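Local coordinates for trehalose synthase regulatory protein (Candida albicans, PDB 5HUS) that probably acts as a regulatory subunit in trehalose synthesis, its C-terminal domain being related to the trehalose-phosphate phosphatases of the HAD clan, at residues G1-F6 and T286-T291; I23-E28 and A245-G250; F70-S75 and G93-N98; I200-I205 and D256-E261; V276-S281 and Y292-I297. One frame throughout, in Å; residues are numbered along the deposited sequence.

How the contacts relate
From the N terminus, 1-6 waits almost the whole chain for 286-291, so contact 1 closes the longest loop and encloses contacts 2, 3 and 4. Strand 20-26 opens contact 2, which encloses contact 3, the short beta-alpha-beta closure between 70-75 and 93-98. Contact 4 opens at 200-205, before 245-250 closes contact 2, and ends at 256-261; contacts 2 and 4 therefore cross. Contact 5 joins the last two strands and crosses contact 1, because 286-291 lies between its segments. Contacts 2, 3 and 5 are pairings of neighbouring strands in one large sheet, contact 1 borders its edge, and contact 4 pairs two helices on one of its faces.

Contact 1 (G1-F6 and T286-T291); sequences GNLVPF and TKTAAT
Leu3 and Val4 rest on Thr288, Ala290 and Thr291 in a surface contact of van der Waals type, where the chain's first residues pass the loop that joins strands 272-278 and 292-294. Leu3 does most of the touching. Its CG stands anti to the carbonyl carbon (chi1 -58°), which directs the branched end at the loop: CD1 lies 3.6 Å from Thr288 CG2, while CD2 sits 3.3 Å from Ala290 O. Val4 contributes one methyl, CG1, which comes within 3.4 Å of Thr291 O. Within the loop Thr288 forms an ST turn: its OG1 accepts the backbone N-H of Ala290 (N to OG1 3.0 Å) at a nearly straight 165°. The same hydroxyl is also hydrogen-bonded to Glu257 of helix 254-265, so the polar branch of Thr288 is engaged there and its methyl is presented to Leu3. No direct hydrogen bond spans the two segments. Instead a water bridges them, accepting from Gly1 N at 2.8 Å and donating to Thr286 O at 2.9 Å. Just beyond, Val4 and Phe6 bond through their backbones to Gly293, which adds the short strand 4-5 to the edge of the main sheet.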
# COMPACT_ATOMS: atom_id res chain seq x y z
N GLY A 1 1.09 -20.34 5.66
CA GLY A 1 1.92 -21.52 5.85
C GLY A 1 1.49 -22.69 4.98
O GLY A 1 2.28 -23.57 4.66
N ASN A 2 0.21 -22.69 4.60
CA ASN A 2 -0.33 -23.73 3.73
C ASN A 2 -0.44 -23.27 2.28
O ASN A 2 -1.07 -23.93 1.46
CB ASN A 2 -1.69 -24.19 4.24
CG ASN A 2 -1.62 -24.84 5.61
OD1 ASN A 2 -0.56 -24.89 6.23
ND2 ASN A 2 -2.76 -25.33 6.10
N LEU A 3 0.15 -22.12 1.98
CA LEU A 3 0.12 -21.57 0.64
C LEU A 3 1.12 -22.26 -0.27
O LEU A 3 2.17 -22.72 0.19
CB LEU A 3 0.41 -20.07 0.66
CG LEU A 3 -0.50 -19.20 1.51
CD1 LEU A 3 0.02 -17.77 1.51
CD2 LEU A 3 -1.92 -19.26 0.97
N VAL A 4 0.80 -22.32 -1.55
CA VAL A 4 1.77 -22.80 -2.53
C VAL A 4 2.93 -21.81 -2.57
O VAL A 4 2.72 -20.59 -2.62
CB VAL A 4 1.15 -22.98 -3.93
CG1 VAL A 4 0.31 -21.77 -4.30
CG2 VAL A 4 2.22 -23.25 -4.97
N PRO A 5 4.17 -22.32 -2.51
CA PRO A 5 5.36 -21.47 -2.57
C PRO A 5 5.47 -20.71 -3.89
O PRO A 5 5.29 -21.28 -4.96
CB PRO A 5 6.51 -22.46 -2.42
CG PRO A 5 5.92 -23.60 -1.66
CD PRO A 5 4.51 -23.71 -2.18
N PHE A 6 5.76 -19.42 -3.79
CA PHE A 6 6.06 -18.59 -4.95
C PHE A 6 7.35 -19.10 -5.60
O PHE A 6 8.36 -19.30 -4.91
CB PHE A 6 6.18 -17.12 -4.52
CG PHE A 6 6.21 -16.13 -5.65
CD1 PHE A 6 7.13 -15.09 -5.64
CD2 PHE A 6 5.32 -16.22 -6.70
CE1 PHE A 6 7.16 -14.16 -6.67
CE2 PHE A 6 5.35 -15.29 -7.74
CZ PHE A 6 6.27 -14.26 -7.72
N THR A 286 -1.76 -17.60 10.41
CA THR A 286 -2.61 -16.48 10.03
C THR A 286 -3.28 -16.73 8.68
O THR A 286 -2.64 -17.18 7.73
CB THR A 286 -1.82 -15.15 9.95
OG1 THR A 286 -1.06 -15.12 8.73
CG2 THR A 286 -0.88 -15.02 11.13
N LYS A 287 -4.58 -16.43 8.60
CA LYS A 287 -5.33 -16.64 7.36
C LYS A 287 -5.06 -15.53 6.35
O LYS A 287 -4.87 -14.37 6.71
CB LYS A 287 -6.83 -16.72 7.67
CG LYS A 287 -7.22 -17.95 8.47
CD LYS A 287 -7.03 -19.22 7.65
CE LYS A 287 -7.22 -20.46 8.50
NZ LYS A 287 -6.18 -20.55 9.57
N THR A 288 -5.05 -15.89 5.07
CA THR A 288 -4.81 -14.92 4.00
C THR A 288 -5.52 -15.29 2.70
O THR A 288 -5.81 -16.46 2.45
CB THR A 288 -3.31 -14.76 3.70
OG1 THR A 288 -3.13 -13.76 2.70
CG2 THR A 288 -2.73 -16.08 3.21
N ALA A 289 -5.77 -14.27 1.88
CA ALA A 289 -6.37 -14.48 0.57
C ALA A 289 -5.29 -14.52 -0.52
O ALA A 289 -5.60 -14.78 -1.68
CB ALA A 289 -7.38 -13.40 0.26
N ALA A 290 -4.04 -14.25 -0.14
CA ALA A 290 -2.94 -14.37 -1.09
C ALA A 290 -2.83 -15.81 -1.58
O ALA A 290 -3.00 -16.75 -0.80
CB ALA A 290 -1.62 -13.92 -0.45
N THR A 291 -2.56 -15.98 -2.87
CA THR A 291 -2.43 -17.33 -3.43
C THR A 291 -1.10 -17.96 -3.05
O THR A 291 -1.04 -19.14 -2.70
CB THR A 291 -2.55 -17.31 -4.96
OG1 THR A 291 -3.75 -16.64 -5.34
CG2 THR A 291 -2.56 -18.74 -5.52
O HOH W 1 -1.37 -19.14 6.07

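Contact 2 (I23-E28 and A245-G250); sequences IILALE and AVLYSG
Ile23 to Ala26 run beside Leu247 to Gly250 as parallel neighbours, the strand axes 4.8 Å apart and only 6° from exact alignment. Three backbone hydrogen bonds join them: Ile24 N to Leu247 O (2.8 Å), Ser249 N to Ile24 O (3.0 Å) and Ala26 N to Ser249 O (2.8 Å). On one face, Ile23 and Leu247 lie side by side with CG2 and CD2 4.1 Å apart, and Leu25 CD2 reaches across to Ser249 CB at 3.8 Å. On the other face Tyr248 lies across Ile24 and Ala26. Its CG is turned away from its own backbone N (chi1 175°), and the ring slants past Ile24, whose CG2 is 3.7 Å from Tyr248 CD2, until OH lies 3.3 Å from Ala26 CB. That hydroxyl is gripped by Asp256 and Asn259 of helix 254-265. In HAD phosphatases the end of this central strand carries a DxD motif; Ala26-Leu27-Glu28 appears to occupy that place here, consistent with a regulatory role. Strand 69-74 pairs with the far side of 20-26. Helices 8-15 and 297-304 pack on the Ile23-Leu247 face, and helices 200-213 and 254-265 cover the Ile24-Tyr248 face.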
# COMPACT_ATOMS: atom_id res chain seq x y z
N ILE A 23 3.19 -4.46 -11.63
CA ILE A 23 3.63 -5.09 -10.40
C ILE A 23 3.59 -4.07 -9.28
O ILE A 23 4.19 -3.01 -9.39
CB ILE A 23 5.04 -5.67 -10.54
CG1 ILE A 23 5.04 -6.79 -11.60
CG2 ILE A 23 5.54 -6.19 -9.20
CD1 ILE A 23 6.41 -7.33 -11.96
N ILE A 24 2.86 -4.40 -8.22
CA ILE A 24 2.72 -3.50 -7.08
C ILE A 24 3.28 -4.18 -5.85
O ILE A 24 2.81 -5.25 -5.45
CB ILE A 24 1.25 -3.08 -6.87
CG1 ILE A 24 0.77 -2.27 -8.08
CG2 ILE A 24 1.09 -2.27 -5.58
CD1 ILE A 24 -0.71 -2.06 -8.14
N LEU A 25 4.32 -3.59 -5.27
CA LEU A 25 5.01 -4.18 -4.13
C LEU A 25 4.80 -3.35 -2.87
O LEU A 25 5.27 -2.22 -2.78
CB LEU A 25 6.51 -4.30 -4.43
CG LEU A 25 6.87 -5.04 -5.73
CD1 LEU A 25 8.39 -5.10 -5.93
CD2 LEU A 25 6.26 -6.43 -5.71
N ALA A 26 4.08 -3.93 -1.91
CA ALA A 26 3.88 -3.28 -0.61
C ALA A 26 5.00 -3.71 0.31
O ALA A 26 4.94 -4.78 0.93
CB ALA A 26 2.52 -3.64 -0.02
N LEU A 27 6.04 -2.89 0.39
CA LEU A 27 7.25 -3.23 1.14
C LEU A 27 7.58 -2.16 2.15
O LEU A 27 7.29 -0.98 1.95
CB LEU A 27 8.43 -3.42 0.19
CG LEU A 27 8.28 -4.45 -0.93
CD1 LEU A 27 9.48 -4.40 -1.86
CD2 LEU A 27 8.11 -5.84 -0.35
N GLU A 28 8.20 -2.57 3.25
CA GLU A 28 8.72 -1.63 4.23
C GLU A 28 10.10 -1.16 3.78
O GLU A 28 11.05 -1.94 3.77
CB GLU A 28 8.80 -2.27 5.61
CG GLU A 28 7.46 -2.71 6.17
CD GLU A 28 6.67 -1.57 6.78
OE1 GLU A 28 7.06 -1.09 7.87
OE2 GLU A 28 5.66 -1.15 6.18
N ALA A 245 -1.40 -8.46 -17.29
CA ALA A 245 -1.01 -9.15 -16.07
C ALA A 245 -0.80 -8.17 -14.93
O ALA A 245 -0.15 -7.14 -15.11
CB ALA A 245 0.26 -9.96 -16.29
N VAL A 246 -1.36 -8.49 -13.77
CA VAL A 246 -1.20 -7.67 -12.56
C VAL A 246 -0.73 -8.55 -11.40
O VAL A 246 -1.23 -9.65 -11.20
CB VAL A 246 -2.50 -6.95 -12.16
CG1 VAL A 246 -2.27 -6.07 -10.93
CG2 VAL A 246 -3.04 -6.13 -13.31
N LEU A 247 0.24 -8.05 -10.64
CA LEU A 247 0.76 -8.77 -9.49
C LEU A 247 0.81 -7.84 -8.28
O LEU A 247 1.20 -6.69 -8.40
CB LEU A 247 2.15 -9.35 -9.78
CG LEU A 247 2.84 -10.24 -8.74
CD1 LEU A 247 3.77 -11.22 -9.44
CD2 LEU A 247 3.62 -9.45 -7.69
N TYR A 248 0.40 -8.35 -7.13
CA TYR A 248 0.53 -7.60 -5.88
C TYR A 248 1.24 -8.45 -4.86
O TYR A 248 0.89 -9.62 -4.68
CB TYR A 248 -0.84 -7.16 -5.35
CG TYR A 248 -0.79 -6.47 -4.00
CD1 TYR A 248 -0.84 -7.20 -2.82
CD2 TYR A 248 -0.66 -5.09 -3.91
CE1 TYR A 248 -0.77 -6.58 -1.58
CE2 TYR A 248 -0.59 -4.46 -2.68
CZ TYR A 248 -0.65 -5.21 -1.52
OH TYR A 248 -0.60 -4.59 -0.29
N SER A 249 2.25 -7.88 -4.20
CA SER A 249 2.93 -8.57 -3.12
C SER A 249 2.85 -7.73 -1.86
O SER A 249 2.99 -6.50 -1.91
CB SER A 249 4.40 -8.84 -3.46
OG SER A 249 5.04 -9.51 -2.39
N GLY A 250 2.63 -8.38 -0.72
CA GLY A 250 2.55 -7.65 0.53
C GLY A 250 2.90 -8.51 1.72
O GLY A 250 3.68 -9.46 1.61
O HOH W 2 5.57 -7.93 -0.15

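Contact 3 (F70-S75 and G93-N98)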
# COMPACT_ATOMS: atom_id res chain seq x y z
N PHE A 70 5.82 -2.42 -15.45
CA PHE A 70 5.76 -1.23 -14.59
C PHE A 70 5.71 -1.67 -13.14
O PHE A 70 4.80 -2.38 -12.73
CB PHE A 70 4.54 -0.39 -14.94
CG PHE A 70 4.42 -0.07 -16.40
CD1 PHE A 70 3.53 -0.76 -17.21
CD2 PHE A 70 5.23 0.90 -16.97
CE1 PHE A 70 3.44 -0.47 -18.56
CE2 PHE A 70 5.14 1.19 -18.32
CZ PHE A 70 4.24 0.50 -19.12
N VAL A 71 6.72 -1.25 -12.37
CA VAL A 71 6.82 -1.62 -10.96
C VAL A 71 6.52 -0.43 -10.07
O VAL A 71 7.12 0.63 -10.24
CB VAL A 71 8.22 -2.17 -10.62
CG1 VAL A 71 8.30 -2.58 -9.16
CG2 VAL A 71 8.56 -3.34 -11.53
N TYR A 72 5.58 -0.61 -9.14
CA TYR A 72 5.20 0.43 -8.17
C TYR A 72 5.42 -0.03 -6.74
O TYR A 72 5.08 -1.15 -6.38
CB TYR A 72 3.74 0.84 -8.35
CG TYR A 72 3.53 1.75 -9.52
CD1 TYR A 72 3.58 1.26 -10.82
CD2 TYR A 72 3.29 3.11 -9.34
CE1 TYR A 72 3.42 2.10 -11.91
CE2 TYR A 72 3.12 3.96 -10.42
CZ TYR A 72 3.19 3.45 -11.70
OH TYR A 72 3.01 4.29 -12.77
N LEU A 73 5.99 0.86 -5.94
CA LEU A 73 6.09 0.65 -4.50
C LEU A 73 4.87 1.24 -3.79
O LEU A 73 4.51 2.39 -4.02
CB LEU A 73 7.36 1.31 -3.95
CG LEU A 73 7.45 1.34 -2.43
CD1 LEU A 73 7.82 -0.03 -1.89
CD2 LEU A 73 8.46 2.41 -1.97
N LEU A 74 4.23 0.44 -2.94
CA LEU A 74 3.14 0.92 -2.10
C LEU A 74 3.68 1.03 -0.69
O LEU A 74 4.12 0.04 -0.10
CB LEU A 74 1.93 -0.03 -2.16
CG LEU A 74 0.77 0.28 -1.21
CD1 LEU A 74 0.16 1.66 -1.48
CD2 LEU A 74 -0.30 -0.81 -1.30
N SER A 75 3.66 2.24 -0.15
CA SER A 75 4.34 2.56 1.11
C SER A 75 3.47 3.43 1.98
O SER A 75 2.70 4.25 1.47
CB SER A 75 5.67 3.26 0.82
OG SER A 75 6.27 3.75 2.02
N GLY A 93 7.73 3.42 -9.76
CA GLY A 93 6.55 4.20 -9.44
C GLY A 93 6.35 4.23 -7.93
O GLY A 93 6.74 3.29 -7.22
N LEU A 94 5.76 5.31 -7.44
CA LEU A 94 5.57 5.47 -6.01
C LEU A 94 4.12 5.71 -5.63
O LEU A 94 3.42 6.50 -6.27
CB LEU A 94 6.43 6.63 -5.48
CG LEU A 94 7.93 6.53 -5.76
CD1 LEU A 94 8.64 7.85 -5.45
CD2 LEU A 94 8.56 5.39 -4.98
N ILE A 95 3.68 5.02 -4.59
CA ILE A 95 2.37 5.28 -4.00
C ILE A 95 2.61 5.58 -2.52
O ILE A 95 3.09 4.72 -1.78
CB ILE A 95 1.41 4.09 -4.17
CG1 ILE A 95 1.29 3.71 -5.65
CG2 ILE A 95 0.03 4.45 -3.65
CD1 ILE A 95 0.60 2.37 -5.87
N ALA A 96 2.31 6.81 -2.10
CA ALA A 96 2.64 7.28 -0.76
C ALA A 96 1.43 7.29 0.17
O ALA A 96 0.29 7.40 -0.29
CB ALA A 96 3.25 8.68 -0.82
N GLU A 97 1.70 7.20 1.47
CA GLU A 97 0.67 7.15 2.51
C GLU A 97 -0.45 6.19 2.15
O GLU A 97 -1.64 6.51 2.23
CB GLU A 97 0.12 8.56 2.79
CG GLU A 97 1.19 9.51 3.31
CD GLU A 97 0.64 10.73 4.02
OE1 GLU A 97 -0.37 10.61 4.76
OE2 GLU A 97 1.22 11.82 3.84
N ASN A 98 -0.02 5.01 1.72
CA ASN A 98 -0.90 3.88 1.46
C ASN A 98 -1.93 4.14 0.36
O ASN A 98 -2.93 3.45 0.29
CB ASN A 98 -1.61 3.45 2.74
CG ASN A 98 -2.12 2.03 2.68
OD1 ASN A 98 -3.20 1.72 3.21
ND2 ASN A 98 -1.37 1.16 2.02
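Tyr72 and Gly93 form the first rung of a beta-alpha-beta crossover in the Rossmann-like HAD core, in which helix 79-86 links the parallel strands 69-74 and 93-96. Tyr72 CB passes 4.0 Å from Gly93 O. CG is placed anti to the carbonyl carbon, which swings the ring across the neighbouring strand; CD2 then lies 3.4 Å from Gly93 CA and CE2 3.6 Å from the same carbon. The CA of Gly93 thus sits over one face of the ring, offset toward its rim, in a CH-pi contact 25° from the ring normal. At the tip, OH bonds to His212 and to the backbone N of Ile105. Further along the same side of the sheet, Leu74 CD1 meets Ile95 CG2 at 3.5 Å, and the amide ND2 of Asn98 comes to 3.9 Å from that same CD1, while Asn98 OD1 is hydrogen-bonded to Gln196. Backbone bonds run Gly93 N to Val71 O, Leu73 N to Gly93 O, Ile95 N to Leu73 O and Ser75 N to Ile95 O. Past Ala96 the chain turns off with positive phi at Glu97 and Asn98, and Asn98 N donates to Ser75 O over 2.8 Å, from 30° out of the carbonyl plane.

Contact 4 (I200-I205 and D256-E261)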
# COMPACT_ATOMS: atom_id res chain seq x y z
N ILE A 200 -8.40 3.44 0.48
CA ILE A 200 -7.57 4.35 -0.30
C ILE A 200 -6.47 3.57 -1.06
O ILE A 200 -6.10 3.96 -2.17
CB ILE A 200 -6.96 5.48 0.59
CG1 ILE A 200 -6.34 6.59 -0.27
CG2 ILE A 200 -5.96 4.93 1.60
CD1 ILE A 200 -7.31 7.23 -1.24
N SER A 201 -6.00 2.46 -0.51
CA SER A 201 -5.00 1.65 -1.22
C SER A 201 -5.61 1.00 -2.45
O SER A 201 -4.98 0.89 -3.50
CB SER A 201 -4.38 0.59 -0.30
OG SER A 201 -5.34 -0.36 0.12
N LEU A 202 -6.86 0.56 -2.32
CA LEU A 202 -7.58 -0.03 -3.45
C LEU A 202 -7.78 1.00 -4.55
O LEU A 202 -7.60 0.70 -5.73
CB LEU A 202 -8.94 -0.59 -3.00
CG LEU A 202 -9.01 -1.98 -2.35
CD1 LEU A 202 -8.24 -2.05 -1.06
CD2 LEU A 202 -10.46 -2.36 -2.12
N LYS A 203 -8.15 2.21 -4.16
CA LYS A 203 -8.39 3.27 -5.14
C LYS A 203 -7.09 3.67 -5.85
O LYS A 203 -7.11 3.98 -7.04
CB LYS A 203 -9.03 4.48 -4.46
CG LYS A 203 -10.42 4.17 -3.93
CD LYS A 203 -11.14 5.41 -3.41
CE LYS A 203 -12.53 5.05 -2.90
NZ LYS A 203 -13.28 6.24 -2.41
N ALA A 204 -5.97 3.64 -5.13
CA ALA A 204 -4.69 3.95 -5.74
C ALA A 204 -4.26 2.88 -6.73
O ALA A 204 -3.76 3.18 -7.81
CB ALA A 204 -3.61 4.14 -4.67
N ILE A 205 -4.46 1.62 -6.36
CA ILE A 205 -4.13 0.52 -7.26
C ILE A 205 -4.98 0.63 -8.52
O ILE A 205 -4.48 0.50 -9.63
CB ILE A 205 -4.34 -0.85 -6.58
CG1 ILE A 205 -3.27 -1.06 -5.50
CG2 ILE A 205 -4.28 -1.99 -7.63
CD1 ILE A 205 -3.47 -2.28 -4.63
N ASP A 256 -3.32 -5.35 3.55
CA ASP A 256 -2.83 -6.27 2.53
C ASP A 256 -3.95 -7.17 2.04
O ASP A 256 -4.08 -7.42 0.85
CB ASP A 256 -1.68 -7.12 3.08
CG ASP A 256 -0.38 -6.35 3.17
OD1 ASP A 256 -0.02 -5.68 2.18
OD2 ASP A 256 0.27 -6.41 4.23
N GLU A 257 -4.76 -7.65 2.98
CA GLU A 257 -5.82 -8.60 2.67
C GLU A 257 -6.84 -7.99 1.71
O GLU A 257 -7.28 -8.66 0.78
CB GLU A 257 -6.51 -9.08 3.94
CG GLU A 257 -5.66 -10.07 4.73
CD GLU A 257 -5.16 -11.22 3.88
OE1 GLU A 257 -5.96 -11.76 3.08
OE2 GLU A 257 -3.97 -11.57 4.00
N ALA A 258 -7.19 -6.73 1.94
CA ALA A 258 -8.11 -6.03 1.05
C ALA A 258 -7.50 -5.92 -0.34
O ALA A 258 -8.19 -6.08 -1.34
CB ALA A 258 -8.47 -4.66 1.59
N ASN A 259 -6.20 -5.65 -0.40
CA ASN A 259 -5.51 -5.59 -1.68
C ASN A 259 -5.44 -6.95 -2.38
O ASN A 259 -5.61 -7.02 -3.59
CB ASN A 259 -4.10 -5.01 -1.50
CG ASN A 259 -4.12 -3.55 -1.08
OD1 ASN A 259 -5.10 -2.84 -1.32
ND2 ASN A 259 -3.05 -3.08 -0.45
N TYR A 260 -5.18 -8.02 -1.63
CA TYR A 260 -5.14 -9.36 -2.23
C TYR A 260 -6.49 -9.70 -2.85
O TYR A 260 -6.57 -10.15 -3.99
CB TYR A 260 -4.78 -10.45 -1.21
CG TYR A 260 -3.39 -10.34 -0.63
CD1 TYR A 260 -2.29 -10.07 -1.44
CD2 TYR A 260 -3.18 -10.52 0.73
CE1 TYR A 260 -1.02 -9.98 -0.89
CE2 TYR A 260 -1.92 -10.42 1.28
CZ TYR A 260 -0.85 -10.15 0.47
OH TYR A 260 0.40 -10.05 1.03
N GLU A 261 -7.54 -9.49 -2.08
CA GLU A 261 -8.89 -9.79 -2.57
C GLU A 261 -9.23 -8.98 -3.82
O GLU A 261 -9.84 -9.50 -4.75
CB GLU A 261 -9.91 -9.54 -1.46
CG GLU A 261 -9.79 -10.52 -0.30
CD GLU A 261 -10.73 -10.20 0.84
OE1 GLU A 261 -11.66 -9.40 0.64
OE2 GLU A 261 -10.53 -10.74 1.95
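Ser201 is the first residue of helix 200-213 to meet helix 254-265, and it does so through its hydroxyl. With OG between its own N and carbonyl carbon (chi1 65°), it donates to Asn259 OD1 over 2.9 Å, arriving in the plane of the amide and on a lone pair, at 118° to the C=O bond. One residue on, Leu202 brings the end of its side chain, CD1, between two residues: 3.7 Å from Ala258 CB and 3.2 Å from Asn259 OD1, so the methyl packs against the oxygen end of the amide. A turn later Ile205 completes the set. Its CD1 lies over one face of the amide, 3.8 Å from Asn259 CG. One flat group is touched by three residues of the facing helix, Ser201, Leu202 and Ile205. The axes approach to 9.6 Å at an angle of 38°. Both helices lie over the same face of the central HAD-type sheet, 200-213 following strand 192-197 of the four-stranded antiparallel sheet and 254-265 following strand 243-250. On the sheet side Ile205 touches Ile24 and Tyr248. Since Asn259 ND2 is bonded to Tyr248 OH, the amide is held at both ends: oxygen to the serine, nitrogen to the tyrosine. These two bonds fix its rotation and satisfy both polar atoms of a buried asparagine, making it a polar link between the two helices and the sheet.

Contact 5 (V276-S281 and Y292-I297)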
# COMPACT_ATOMS: atom_id res chain seq x y z
N VAL A 276 0.87 -12.59 -3.77
CA VAL A 276 1.86 -13.32 -2.99
C VAL A 276 2.15 -12.56 -1.70
O VAL A 276 2.28 -11.33 -1.70
CB VAL A 276 3.17 -13.55 -3.79
CG1 VAL A 276 3.68 -12.25 -4.38
CG2 VAL A 276 4.22 -14.20 -2.91
N THR A 277 2.22 -13.29 -0.59
CA THR A 277 2.50 -12.67 0.69
C THR A 277 3.83 -13.14 1.26
O THR A 277 4.23 -14.28 1.05
CB THR A 277 1.39 -12.94 1.73
OG1 THR A 277 1.69 -12.23 2.93
CG2 THR A 277 1.27 -14.43 2.04
N LEU A 278 4.50 -12.23 1.96
CA LEU A 278 5.65 -12.58 2.77
C LEU A 278 5.18 -13.34 4.01
O LEU A 278 4.26 -12.90 4.69
CB LEU A 278 6.43 -11.32 3.17
CG LEU A 278 7.22 -10.66 2.05
CD1 LEU A 278 7.57 -9.22 2.40
CD2 LEU A 278 8.48 -11.46 1.78
N ILE A 279 5.80 -14.48 4.27
CA ILE A 279 5.45 -15.29 5.43
C ILE A 279 6.70 -15.56 6.27
O ILE A 279 7.82 -15.42 5.78
CB ILE A 279 4.81 -16.63 5.03
CG1 ILE A 279 5.80 -17.48 4.23
CG2 ILE A 279 3.55 -16.40 4.22
CD1 ILE A 279 5.21 -18.77 3.71
N SER A 280 6.50 -15.93 7.52
CA SER A 280 7.62 -16.13 8.42
C SER A 280 7.36 -17.22 9.46
O SER A 280 6.32 -17.87 9.45
CB SER A 280 7.96 -14.82 9.14
OG SER A 280 6.96 -14.50 10.10
N SER A 281 8.33 -17.40 10.34
CA SER A 281 8.15 -18.18 11.55
C SER A 281 8.10 -17.22 12.74
O SER A 281 9.12 -16.65 13.13
CB SER A 281 9.26 -19.21 11.72
OG SER A 281 9.26 -20.15 10.66
N TYR A 292 -0.03 -17.17 -3.12
CA TYR A 292 1.33 -17.66 -2.91
C TYR A 292 1.99 -17.08 -1.67
O TYR A 292 1.59 -16.02 -1.19
CB TYR A 292 2.19 -17.34 -4.13
CG TYR A 292 1.77 -18.02 -5.41
CD1 TYR A 292 2.33 -19.24 -5.79
CD2 TYR A 292 0.84 -17.44 -6.26
CE1 TYR A 292 1.95 -19.86 -6.97
CE2 TYR A 292 0.46 -18.05 -7.44
CZ TYR A 292 1.02 -19.26 -7.79
OH TYR A 292 0.64 -19.88 -8.96
N GLY A 293 3.02 -17.76 -1.17
CA GLY A 293 3.81 -17.23 -0.07
C GLY A 293 5.31 -17.29 -0.32
O GLY A 293 5.79 -18.22 -0.98
N VAL A 294 6.04 -16.29 0.17
CA VAL A 294 7.50 -16.30 0.17
C VAL A 294 8.02 -16.04 1.58
O VAL A 294 7.41 -15.29 2.33
CB VAL A 294 8.11 -15.22 -0.76
CG1 VAL A 294 8.48 -15.81 -2.11
CG2 VAL A 294 7.20 -14.02 -0.88
N ARG A 295 9.15 -16.64 1.93
CA ARG A 295 9.63 -16.55 3.30
C ARG A 295 10.61 -15.41 3.55
O ARG A 295 10.97 -15.14 4.69
CB ARG A 295 10.25 -17.88 3.72
CG ARG A 295 9.24 -19.01 3.69
CD ARG A 295 9.62 -20.18 4.56
NE ARG A 295 8.44 -21.00 4.85
CZ ARG A 295 7.79 -20.98 6.01
NH1 ARG A 295 8.22 -20.21 7.00
NH2 ARG A 295 6.72 -21.75 6.19
N GLY A 296 11.02 -14.72 2.49
CA GLY A 296 11.92 -13.58 2.64
C GLY A 296 11.84 -12.60 1.49
O GLY A 296 11.40 -12.94 0.39
N ILE A 297 12.28 -11.37 1.73
CA ILE A 297 12.23 -10.34 0.70
C ILE A 297 13.25 -10.58 -0.41
O ILE A 297 12.99 -10.31 -1.58
CB ILE A 297 12.43 -8.93 1.31
CG1 ILE A 297 12.33 -7.85 0.23
CG2 ILE A 297 13.75 -8.84 2.06
CD1 ILE A 297 11.86 -6.52 0.75
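Val276 and Val294 turn their CG2 methyls against each other, 3.6 Å apart, on the face of the sheet that they share with Leu278 and Tyr292. At the start of the pairing, Tyr292 CB is 3.9 Å from Val276 CB, but the tyrosine ring then leads away from its partner strand. At the other end Leu278 CD2 leans to Val294 CG2 at 3.9 Å and passes close to Gly296 O, at the N-cap of helix 297-304. The opposite face is differently built. Gly293 brings no side chain beside Thr277, and Ile279 extends along this region to meet Arg295: Ile279 CG1 lies 3.8 Å from Arg295 CG, and CD1 of the isoleucine sits over one face of the guanidinium, toward its rim. The arginine reaches this place by an extended run from CG to NE, and its NH2 forms a salt bridge with Glu284 in the intervening loop. The strands, inclined by 30°, are joined by parallel-sheet hydrogen bonds, Thr277 N to Tyr292 O (2.9 Å) and Val294 N to Thr277 O (2.8 Å), and just past the strand Ile279 N reaches Val294 O (2.6 Å). Strand 292-294 lies between 272-278 and the short edge strand 4-5, while strand 243-250 flanks 272-278 on its other side. Helix 297-304 packs on Val294 through Glu299 and Leu300.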